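Long-range contacts in ancylostoma secreted protein 1 (Necator americanus, PDB 3NT8), which is a secreted hookworm protein built from two CAP domains and is probably associated with the transition of infective larvae to parasitism: residues F43-R48 / Y70-D75; T157-C162 / I176-G181; E257-G262 / N331-Y336. All blocks are in the same frame, centred on the assembly; numbering follows the deposited sequence.

How the contacts relate
Contact 1 comes first along the chain. It closes the loop from helix 34-52 to strand 73-74 by joining 70-75 to the helix. Contact 2 closes the hairpin of strands 159-167 and 170-177. Strand 73-74 runs beside strand 159-167 in one sheet, and contacts 1 and 2 touch, their centres about 9 Å apart. His44 NE2 and Tyr177 OH lie 2.7 Å apart in a probable hydrogen bond. Contact 3 belongs to the second CAP-family region and closes a longer loop, from 257-262 to 331-336. Its centre lies about 34 Å from that of contact 1 and about 30 Å from that of contact 2, on the opposite side of the chain's centre. All three lie in series; none nests or crosses.

Contact 1. Residues F43-R48 / Y70-D75; sequences FHNNAR and YKLSWD
Asn45, on helix 34-52, lies against the extended chain 70-75, and the backbones come closest at Asn45 CA and Lys71 CA, 5.9 Å apart. The contact belongs to the first CAP domain. It joins a helix to the chain leading into edge strand 73-74 of the mixed sheet. The Asn45 amide bonds to the backbone of Leu72, firmly at one end and weakly at the other. Leu72 N donates to Asn45 OD1 at 2.9 Å, with the donor tilted 16° from the carbonyl plane. The return bond, Asn45 ND2 to Leu72 O, is weak. With CG beside its own backbone N (chi1 -70°), the Asn45 amide reaches both backbone groups of Leu72. The aliphatic part of Lys71 crosses this amide at about a right angle, with CG 3.5 Å from Asn45 OD1. Farther out, Lys71 NZ forms a salt bridge with Glu210.

The Leu72 side chain turns to the helix and packs against both His44 and Arg48. Its CD1 lies 3.8 Å from His44 CB and meets the imidazole obliquely. The ring nitrogens of His44 have partners elsewhere, ND1 at Phe40 O and NE2 at Tyr177 OH. Leu72 CD2 sits over the centre of one face of the Arg48 guanidinium. Backbone carbonyls from the 152-154 region also hold this group: Met152 O takes NH1 and Tyr154 O takes NH2. The Arg48 chain bends at chi3 (70°), which swings the guanidinium edge toward Tyr70 O. That oxygen lies near the guanidinium plane and accepts twice, side-on, from Arg48 NE and from Arg48 NH2, each at 2.8 Å.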
loop_
_atom_site.group_PDB
_atom_site.type_symbol
_atom_site.label_atom_id
_atom_site.label_comp_id
_atom_site.label_asym_id
_atom_site.label_seq_id
_atom_site.Cartn_x
_atom_site.Cartn_y
_atom_site.Cartn_z
ATOM N N PHE A 43 -20.016 -8.500 -10.301
ATOM C CA PHE A 43 -20.316 -8.555 -8.865
ATOM C C PHE A 43 -19.299 -7.639 -8.116
ATOM O O PHE A 43 -19.650 -6.902 -7.173
ATOM C CB PHE A 43 -20.303 -10.007 -8.351
ATOM C CG PHE A 43 -20.851 -10.162 -6.940
ATOM C CD1 PHE A 43 -22.111 -10.767 -6.727
ATOM C CD2 PHE A 43 -20.122 -9.731 -5.830
ATOM C CE1 PHE A 43 -22.613 -10.896 -5.448
ATOM C CE2 PHE A 43 -20.642 -9.867 -4.540
ATOM C CZ PHE A 43 -21.878 -10.477 -4.353
ATOM N N HIS A 44 -18.051 -7.660 -8.543
ATOM C CA HIS A 44 -17.065 -6.881 -7.818
ATOM C C HIS A 44 -17.316 -5.386 -8.036
ATOM O O HIS A 44 -17.274 -4.632 -7.084
ATOM C CB HIS A 44 -15.630 -7.224 -8.200
ATOM C CG HIS A 44 -15.064 -8.452 -7.532
ATOM N ND1 HIS A 44 -15.297 -9.736 -7.986
ATOM C CD2 HIS A 44 -14.199 -8.584 -6.489
ATOM C CE1 HIS A 44 -14.642 -10.600 -7.223
ATOM N NE2 HIS A 44 -13.960 -9.925 -6.315
ATOM N N ASN A 45 -17.531 -4.967 -9.297
ATOM C CA ASN A 45 -17.722 -3.541 -9.610
ATOM C C ASN A 45 -19.026 -2.936 -9.136
ATOM O O ASN A 45 -19.086 -1.746 -8.845
ATOM C CB ASN A 45 -17.594 -3.309 -11.098
ATOM C CG ASN A 45 -16.208 -3.489 -11.550
ATOM O OD1 ASN A 45 -15.276 -3.121 -10.831
ATOM N ND2 ASN A 45 -16.033 -4.079 -12.737
ATOM N N ASN A 46 -20.076 -3.736 -9.116
ATOM C CA ASN A 46 -21.337 -3.272 -8.586
ATOM C C ASN A 46 -21.238 -3.026 -7.085
ATOM O O ASN A 46 -21.832 -2.059 -6.579
ATOM C CB ASN A 46 -22.485 -4.267 -8.879
ATOM C CG ASN A 46 -22.779 -4.350 -10.364
ATOM O OD1 ASN A 46 -22.599 -3.365 -11.058
ATOM N ND2 ASN A 46 -23.207 -5.506 -10.853
ATOM N N ALA A 47 -20.566 -3.933 -6.382
ATOM C CA ALA A 47 -20.373 -3.819 -4.953
ATOM C C ALA A 47 -19.385 -2.705 -4.634
ATOM O O ALA A 47 -19.590 -1.957 -3.662
ATOM C CB ALA A 47 -19.892 -5.190 -4.300
ATOM N N ARG A 48 -18.359 -2.561 -5.451
ATOM C CA ARG A 48 -17.441 -1.406 -5.233
ATOM C C ARG A 48 -18.119 -0.017 -5.401
ATOM O O ARG A 48 -17.768 0.947 -4.683
ATOM C CB ARG A 48 -16.160 -1.525 -6.077
ATOM C CG ARG A 48 -15.279 -2.727 -5.680
ATOM C CD ARG A 48 -14.213 -3.189 -6.729
ATOM N NE ARG A 48 -13.162 -2.201 -6.836
ATOM C CZ ARG A 48 -12.066 -2.165 -6.076
ATOM N NH1 ARG A 48 -11.805 -3.162 -5.188
ATOM N NH2 ARG A 48 -11.221 -1.169 -6.256
ATOM N N TYR A 70 -11.448 2.505 -7.512
ATOM C CA TYR A 70 -11.212 2.016 -8.894
ATOM C C TYR A 70 -12.085 0.821 -9.346
ATOM O O TYR A 70 -12.386 -0.122 -8.578
ATOM C CB TYR A 70 -9.708 1.759 -9.175
ATOM C CG TYR A 70 -8.936 3.031 -9.422
ATOM C CD1 TYR A 70 -8.532 3.370 -10.721
ATOM C CD2 TYR A 70 -8.734 3.955 -8.404
ATOM C CE1 TYR A 70 -7.910 4.536 -10.991
ATOM C CE2 TYR A 70 -8.062 5.149 -8.655
ATOM C CZ TYR A 70 -7.650 5.430 -9.920
ATOM O OH TYR A 70 -6.998 6.636 -10.119
ATOM N N LYS A 71 -12.522 0.922 -10.586
ATOM C CA LYS A 71 -13.250 -0.142 -11.268
ATOM C C LYS A 71 -12.193 -1.158 -11.606
ATOM O O LYS A 71 -11.117 -0.777 -12.048
ATOM C CB LYS A 71 -13.851 0.390 -12.548
ATOM C CG LYS A 71 -14.764 -0.580 -13.254
ATOM C CD LYS A 71 -15.455 0.093 -14.457
ATOM C CE LYS A 71 -16.483 -0.940 -15.105
ATOM N NZ LYS A 71 -17.017 -0.506 -16.428
ATOM N N LEU A 72 -12.494 -2.426 -11.391
ATOM C CA LEU A 72 -11.623 -3.525 -11.817
ATOM C C LEU A 72 -11.764 -3.823 -13.288
ATOM O O LEU A 72 -12.865 -3.754 -13.840
ATOM C CB LEU A 72 -11.945 -4.808 -10.967
ATOM C CG LEU A 72 -11.871 -4.635 -9.427
ATOM C CD1 LEU A 72 -12.109 -5.934 -8.571
ATOM C CD2 LEU A 72 -10.501 -4.080 -9.078
ATOM N N SER A 73 -10.653 -4.151 -13.933
ATOM C CA SER A 73 -10.654 -4.743 -15.270
ATOM C C SER A 73 -10.219 -6.172 -15.166
ATOM O O SER A 73 -9.394 -6.534 -14.301
ATOM C CB SER A 73 -9.652 -4.019 -16.144
ATOM O OG SER A 73 -10.028 -2.666 -16.173
ATOM N N TRP A 74 -10.772 -7.013 -16.022
ATOM C CA TRP A 74 -10.300 -8.418 -16.090
ATOM C C TRP A 74 -8.859 -8.625 -16.593
ATOM O O TRP A 74 -8.412 -7.954 -17.516
ATOM C CB TRP A 74 -11.288 -9.237 -16.941
ATOM C CG TRP A 74 -11.144 -10.702 -16.782
ATOM C CD1 TRP A 74 -10.393 -11.552 -17.574
ATOM C CD2 TRP A 74 -11.770 -11.516 -15.794
ATOM N NE1 TRP A 74 -10.515 -12.824 -17.121
ATOM C CE2 TRP A 74 -11.375 -12.842 -16.047
ATOM C CE3 TRP A 74 -12.651 -11.247 -14.714
ATOM C CZ2 TRP A 74 -11.791 -13.912 -15.257
ATOM C CZ3 TRP A 74 -13.071 -12.309 -13.912
ATOM C CH2 TRP A 74 -12.650 -13.632 -14.204
ATOM N N ASP A 75 -8.125 -9.583 -16.030
ATOM C CA ASP A 75 -6.794 -9.813 -16.554
ATOM C C ASP A 75 -6.598 -11.276 -16.957
ATOM O O ASP A 75 -6.723 -12.162 -16.112
ATOM C CB ASP A 75 -5.740 -9.304 -15.558
ATOM C CG ASP A 75 -4.322 -9.416 -16.097
ATOM O OD1 ASP A 75 -3.768 -8.399 -16.531
ATOM O OD2 ASP A 75 -3.757 -10.525 -16.081
#

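Contact 2. Residues T157-C162 / I176-G181; sequences TTKLGC and IYNGVG
Asn178 holds the start of the neighbouring strand with its side-chain amide. Its OD1 accepts from two successive backbone groups, Thr158 N at 3.1 Å and Lys159 N at 2.8 Å. The first arrives in the carbonyl plane on a lone pair. The second comes from above that plane, 51° out of it. The amide nitrogen, Asn178 ND2, donates to Thr158 OG1 at 2.8 Å. This bond is nearly straight (173°) and lies in the amide plane. Three bonds thus fix the rotation of the group. Asn178 CG stands between its backbone N and carbonyl carbon (chi1 70°), which turns the amide toward the backbone of 158-159. Lys159 CB packs against it, and Thr157 CG2 comes within 3.1 Å of Asn178 OD1.

Next to this, on the Thr157 side, a water links Thr157 OG1 to Gly179 O. Gly179 has no side chain, and Thr157 OG1 lies against its CA, 3.5 Å away. Farther along, Gly161 and Ile176 form a hydrogen-bonded antiparallel pair. Ile176 N to Gly161 O is the shorter bond, at 2.8 Å, and Gly161 N to Ile176 O measures 3.1 Å. Leu160 and Tyr177 make the adjacent non-hydrogen-bonded pair. Their side chains lie side by side, pointing the same way, and Leu160 CD1 reaches Tyr177 CE1 at 3.6 Å.

Outside this shell, Leu160 rests on Leu41 of helix 34-52, while Ile176 packs on Met78 and Leu82 of helix 76-85. Helices therefore cover both faces of the sheet, and the Cys162-Cys175 disulfide ties strand 159-167 to strand 170-177. This is the central antiparallel hairpin of an alpha-beta-alpha CAP sandwich.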
loop_
_atom_site.group_PDB
_atom_site.type_symbol
_atom_site.label_atom_id
_atom_site.label_comp_id
_atom_site.label_asym_id
_atom_site.label_seq_id
_atom_site.Cartn_x
_atom_site.Cartn_y
_atom_site.Cartn_z
ATOM N N THR A 157 -6.865 -1.286 -5.894
ATOM C CA THR A 157 -6.877 -2.450 -6.832
ATOM C C THR A 157 -7.499 -2.054 -8.158
ATOM O O THR A 157 -8.506 -1.382 -8.188
ATOM C CB THR A 157 -7.646 -3.632 -6.220
ATOM O OG1 THR A 157 -6.999 -3.954 -4.981
ATOM C CG2 THR A 157 -7.603 -4.851 -7.093
ATOM N N THR A 158 -6.889 -2.479 -9.248
ATOM C CA THR A 158 -7.381 -2.203 -10.581
ATOM C C THR A 158 -7.590 -3.493 -11.417
ATOM O O THR A 158 -8.299 -3.468 -12.434
ATOM C CB THR A 158 -6.351 -1.334 -11.335
ATOM O OG1 THR A 158 -5.081 -2.004 -11.323
ATOM C CG2 THR A 158 -6.217 0.068 -10.661
ATOM N N LYS A 159 -6.946 -4.602 -11.027
ATOM C CA LYS A 159 -7.027 -5.827 -11.860
ATOM C C LYS A 159 -7.579 -7.044 -11.114
ATOM O O LYS A 159 -7.287 -7.252 -9.924
ATOM C CB LYS A 159 -5.683 -6.177 -12.480
ATOM C CG LYS A 159 -5.278 -5.338 -13.695
ATOM C CD LYS A 159 -4.148 -5.958 -14.565
ATOM C CE LYS A 159 -2.739 -5.749 -14.049
ATOM N NZ LYS A 159 -2.225 -4.343 -14.208
ATOM N N LEU A 160 -8.361 -7.854 -11.831
ATOM C CA LEU A 160 -9.082 -8.979 -11.248
ATOM C C LEU A 160 -8.839 -10.248 -12.078
ATOM O O LEU A 160 -8.841 -10.172 -13.310
ATOM C CB LEU A 160 -10.592 -8.691 -11.239
ATOM C CG LEU A 160 -11.462 -9.834 -10.708
ATOM C CD1 LEU A 160 -11.151 -10.107 -9.275
ATOM C CD2 LEU A 160 -12.983 -9.629 -10.914
ATOM N N GLY A 161 -8.656 -11.398 -11.415
ATOM C CA GLY A 161 -8.589 -12.688 -12.119
ATOM C C GLY A 161 -9.254 -13.788 -11.316
ATOM O O GLY A 161 -8.846 -14.063 -10.179
ATOM N N CYS A 162 -10.289 -14.407 -11.883
ATOM C CA CYS A 162 -10.979 -15.476 -11.143
ATOM C C CYS A 162 -11.128 -16.749 -12.017
ATOM O O CYS A 162 -11.136 -16.642 -13.261
ATOM C CB CYS A 162 -12.359 -15.037 -10.614
ATOM S SG CYS A 162 -12.564 -13.457 -9.774
ATOM N N ILE A 176 -7.985 -13.683 -7.563
ATOM C CA ILE A 176 -6.752 -13.011 -7.174
ATOM C C ILE A 176 -6.818 -11.557 -7.606
ATOM O O ILE A 176 -7.551 -11.220 -8.548
ATOM C CB ILE A 176 -5.452 -13.661 -7.791
ATOM C CG1 ILE A 176 -5.633 -13.991 -9.253
ATOM C CG2 ILE A 176 -5.020 -14.891 -7.056
ATOM C CD1 ILE A 176 -4.336 -14.232 -9.900
ATOM N N TYR A 177 -6.067 -10.702 -6.916
ATOM C CA TYR A 177 -6.232 -9.236 -7.036
ATOM C C TYR A 177 -4.873 -8.610 -7.006
ATOM O O TYR A 177 -4.055 -9.020 -6.211
ATOM C CB TYR A 177 -7.028 -8.677 -5.835
ATOM C CG TYR A 177 -8.350 -9.334 -5.617
ATOM C CD1 TYR A 177 -9.545 -8.707 -6.019
ATOM C CD2 TYR A 177 -8.439 -10.525 -4.940
ATOM C CE1 TYR A 177 -10.752 -9.301 -5.764
ATOM C CE2 TYR A 177 -9.660 -11.104 -4.687
ATOM C CZ TYR A 177 -10.812 -10.485 -5.091
ATOM O OH TYR A 177 -12.021 -11.063 -4.911
ATOM N N ASN A 178 -4.623 -7.613 -7.846
ATOM C CA ASN A 178 -3.341 -6.966 -7.886
ATOM C C ASN A 178 -3.139 -5.896 -6.774
ATOM O O ASN A 178 -2.280 -5.005 -6.915
ATOM C CB ASN A 178 -3.089 -6.328 -9.260
ATOM C CG ASN A 178 -3.999 -5.097 -9.532
ATOM O OD1 ASN A 178 -5.068 -4.952 -8.927
ATOM N ND2 ASN A 178 -3.576 -4.227 -10.467
ATOM N N GLY A 179 -3.935 -5.969 -5.708
ATOM C CA GLY A 179 -3.735 -5.083 -4.569
ATOM C C GLY A 179 -3.970 -5.891 -3.307
ATOM O O GLY A 179 -4.748 -6.878 -3.312
ATOM N N VAL A 180 -3.337 -5.438 -2.228
ATOM C CA VAL A 180 -3.432 -6.077 -0.933
ATOM C C VAL A 180 -4.311 -5.248 0.058
ATOM O O VAL A 180 -3.970 -4.105 0.412
ATOM C CB VAL A 180 -1.980 -6.338 -0.390
ATOM C CG1 VAL A 180 -2.021 -7.012 0.974
ATOM C CG2 VAL A 180 -1.203 -7.206 -1.426
ATOM N N GLY A 181 -5.427 -5.817 0.521
ATOM C CA GLY A 181 -6.339 -5.088 1.422
ATOM C C GLY A 181 -6.315 -5.532 2.874
ATOM O O GLY A 181 -6.963 -4.915 3.737
HETATM O O HOH W 1 -7.653 -6.004 -3.385
#

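Contact 3. Residues E257-G262 / N331-Y336; sequences EPDALG and NELKEY
An Asx turn combined with a type I beta turn from Asp259 to Gly262 packs against short helix 332-335 in the second CAP-family region. Asp259 OD1 accepts from Leu261 N at 2.8 Å, from above the carboxylate plane. Gly262 closes the turn with backbone angles that suit glycine. The direct bond between the segments is Ala260 N to Leu333 O, 3.1 Å long and almost straight (174°), in the carbonyl plane.

Beside it, the two branches of Leu333 divide between Asp259 and Glu257. CD1 touches Asp259 CG at 3.7 Å, and CD2 meets Glu257 CB at 3.9 Å. Leu333 chi1 of 173° sets CG opposite the backbone N and carries both methyls to the loop. Ala260 CB packs on the end of the helix, 3.2 Å from Lys334 O.

Lys334 curls back along its own segment, and its NZ donates to Asn331 OD1. A water bridges Lys334 NZ to Glu257 OE1, which also accepts from Trp330 NE1. Ser251 OG pairs with Glu257 OE2. The Asp259 carboxylate is similarly engaged, with Val338 N on OD1 and Gly339 N on OD2. Glu257 OE1 and Lys334 NZ stay 4.5 Å apart, too far for a salt bridge; the water, donating to the one and accepting from the other, links them, and their opposite charges probably still attract.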
loop_
_atom_site.group_PDB
_atom_site.type_symbol
_atom_site.label_atom_id
_atom_site.label_comp_id
_atom_site.label_asym_id
_atom_site.label_seq_id
_atom_site.Cartn_x
_atom_site.Cartn_y
_atom_site.Cartn_z
ATOM N N GLU A 257 0.060 16.270 11.701
ATOM C CA GLU A 257 0.123 14.817 11.806
ATOM C C GLU A 257 -0.358 14.362 13.221
ATOM O O GLU A 257 0.153 14.827 14.214
ATOM C CB GLU A 257 1.494 14.247 11.419
ATOM C CG GLU A 257 1.853 14.329 9.956
ATOM C CD GLU A 257 1.081 13.353 9.124
ATOM O OE1 GLU A 257 0.928 12.195 9.533
ATOM O OE2 GLU A 257 0.592 13.784 8.072
ATOM N N PRO A 258 -1.321 13.428 13.317
ATOM C CA PRO A 258 -1.757 12.969 14.649
ATOM C C PRO A 258 -0.732 12.148 15.431
ATOM O O PRO A 258 0.049 11.393 14.851
ATOM C CB PRO A 258 -3.005 12.158 14.351
ATOM C CG PRO A 258 -2.981 11.912 12.895
ATOM C CD PRO A 258 -2.207 12.963 12.254
ATOM N N ASP A 259 -0.707 12.317 16.752
ATOM C CA ASP A 259 0.246 11.638 17.589
ATOM C C ASP A 259 -0.546 10.795 18.563
ATOM O O ASP A 259 -1.462 11.316 19.242
ATOM C CB ASP A 259 1.094 12.653 18.321
ATOM C CG ASP A 259 2.290 12.018 19.093
ATOM O OD1 ASP A 259 2.177 10.858 19.503
ATOM O OD2 ASP A 259 3.343 12.674 19.297
ATOM N N ALA A 260 -0.220 9.503 18.663
ATOM C CA ALA A 260 -0.931 8.618 19.619
ATOM C C ALA A 260 -0.730 9.045 21.076
ATOM O O ALA A 260 -1.459 8.587 21.954
ATOM C CB ALA A 260 -0.510 7.164 19.470
ATOM N N LEU A 261 0.279 9.880 21.335
ATOM C CA LEU A 261 0.578 10.316 22.694
ATOM C C LEU A 261 -0.092 11.633 23.090
ATOM O O LEU A 261 -0.022 12.054 24.266
ATOM C CB LEU A 261 2.076 10.310 22.974
ATOM C CG LEU A 261 2.610 8.894 23.225
ATOM C CD1 LEU A 261 4.047 9.015 23.398
ATOM C CD2 LEU A 261 1.983 8.269 24.494
ATOM N N GLY A 262 -0.767 12.254 22.125
ATOM C CA GLY A 262 -1.665 13.365 22.433
ATOM C C GLY A 262 -1.658 14.431 21.346
ATOM O O GLY A 262 -0.610 14.982 21.037
ATOM N N ASN A 331 3.433 5.408 9.954
ATOM C CA ASN A 331 2.326 5.122 10.853
ATOM C C ASN A 331 2.685 4.965 12.302
ATOM O O ASN A 331 1.833 5.065 13.152
ATOM C CB ASN A 331 1.400 3.982 10.326
ATOM C CG ASN A 331 0.552 4.444 9.144
ATOM O OD1 ASN A 331 0.372 5.668 8.943
ATOM N ND2 ASN A 331 0.066 3.474 8.310
ATOM N N GLU A 332 3.961 4.721 12.587
ATOM C CA GLU A 332 4.427 4.610 13.961
ATOM C C GLU A 332 4.006 5.759 14.879
ATOM O O GLU A 332 3.725 5.586 16.071
ATOM C CB GLU A 332 5.925 4.355 13.967
ATOM C CG GLU A 332 6.282 3.029 13.218
ATOM C CD GLU A 332 7.764 2.705 13.185
ATOM O OE1 GLU A 332 8.655 3.615 13.194
ATOM O OE2 GLU A 332 8.067 1.499 13.107
ATOM N N LEU A 333 3.899 6.935 14.291
ATOM C CA LEU A 333 3.604 8.126 15.042
ATOM C C LEU A 333 2.184 8.078 15.549
ATOM O O LEU A 333 1.919 8.424 16.732
ATOM C CB LEU A 333 3.813 9.406 14.184
ATOM C CG LEU A 333 3.349 10.702 14.877
ATOM C CD1 LEU A 333 4.216 11.074 16.056
ATOM C CD2 LEU A 333 3.330 11.884 13.899
ATOM N N LYS A 334 1.261 7.695 14.668
ATOM C CA LYS A 334 -0.141 7.718 15.052
ATOM C C LYS A 334 -0.479 6.436 15.823
ATOM O O LYS A 334 -1.492 6.393 16.547
ATOM C CB LYS A 334 -1.016 7.885 13.817
ATOM C CG LYS A 334 -0.794 6.789 12.744
ATOM C CD LYS A 334 -1.994 6.833 11.675
ATOM C CE LYS A 334 -1.831 8.062 10.753
ATOM N NZ LYS A 334 -0.530 7.951 10.051
ATOM N N GLU A 335 0.349 5.392 15.658
ATOM C CA GLU A 335 0.082 4.123 16.349
ATOM C C GLU A 335 0.630 4.021 17.767
ATOM O O GLU A 335 -0.086 3.581 18.697
ATOM C CB GLU A 335 0.470 2.931 15.483
ATOM C CG GLU A 335 -0.547 2.768 14.345
ATOM C CD GLU A 335 -0.345 1.500 13.555
ATOM O OE1 GLU A 335 0.056 0.509 14.195
ATOM O OE2 GLU A 335 -0.588 1.491 12.309
ATOM N N TYR A 336 1.885 4.453 17.933
ATOM C CA TYR A 336 2.587 4.318 19.181
ATOM C C TYR A 336 2.882 5.633 19.866
ATOM O O TYR A 336 2.678 5.747 21.050
ATOM C CB TYR A 336 3.892 3.497 18.982
ATOM C CG TYR A 336 3.689 2.143 18.268
ATOM C CD1 TYR A 336 2.899 1.135 18.829
ATOM C CD2 TYR A 336 4.319 1.867 17.062
ATOM C CE1 TYR A 336 2.723 -0.139 18.179
ATOM C CE2 TYR A 336 4.168 0.591 16.401
ATOM C CZ TYR A 336 3.358 -0.400 16.979
ATOM O OH TYR A 336 3.179 -1.655 16.381
HETATM O O HOH W 2 -1.070 10.455 8.722
#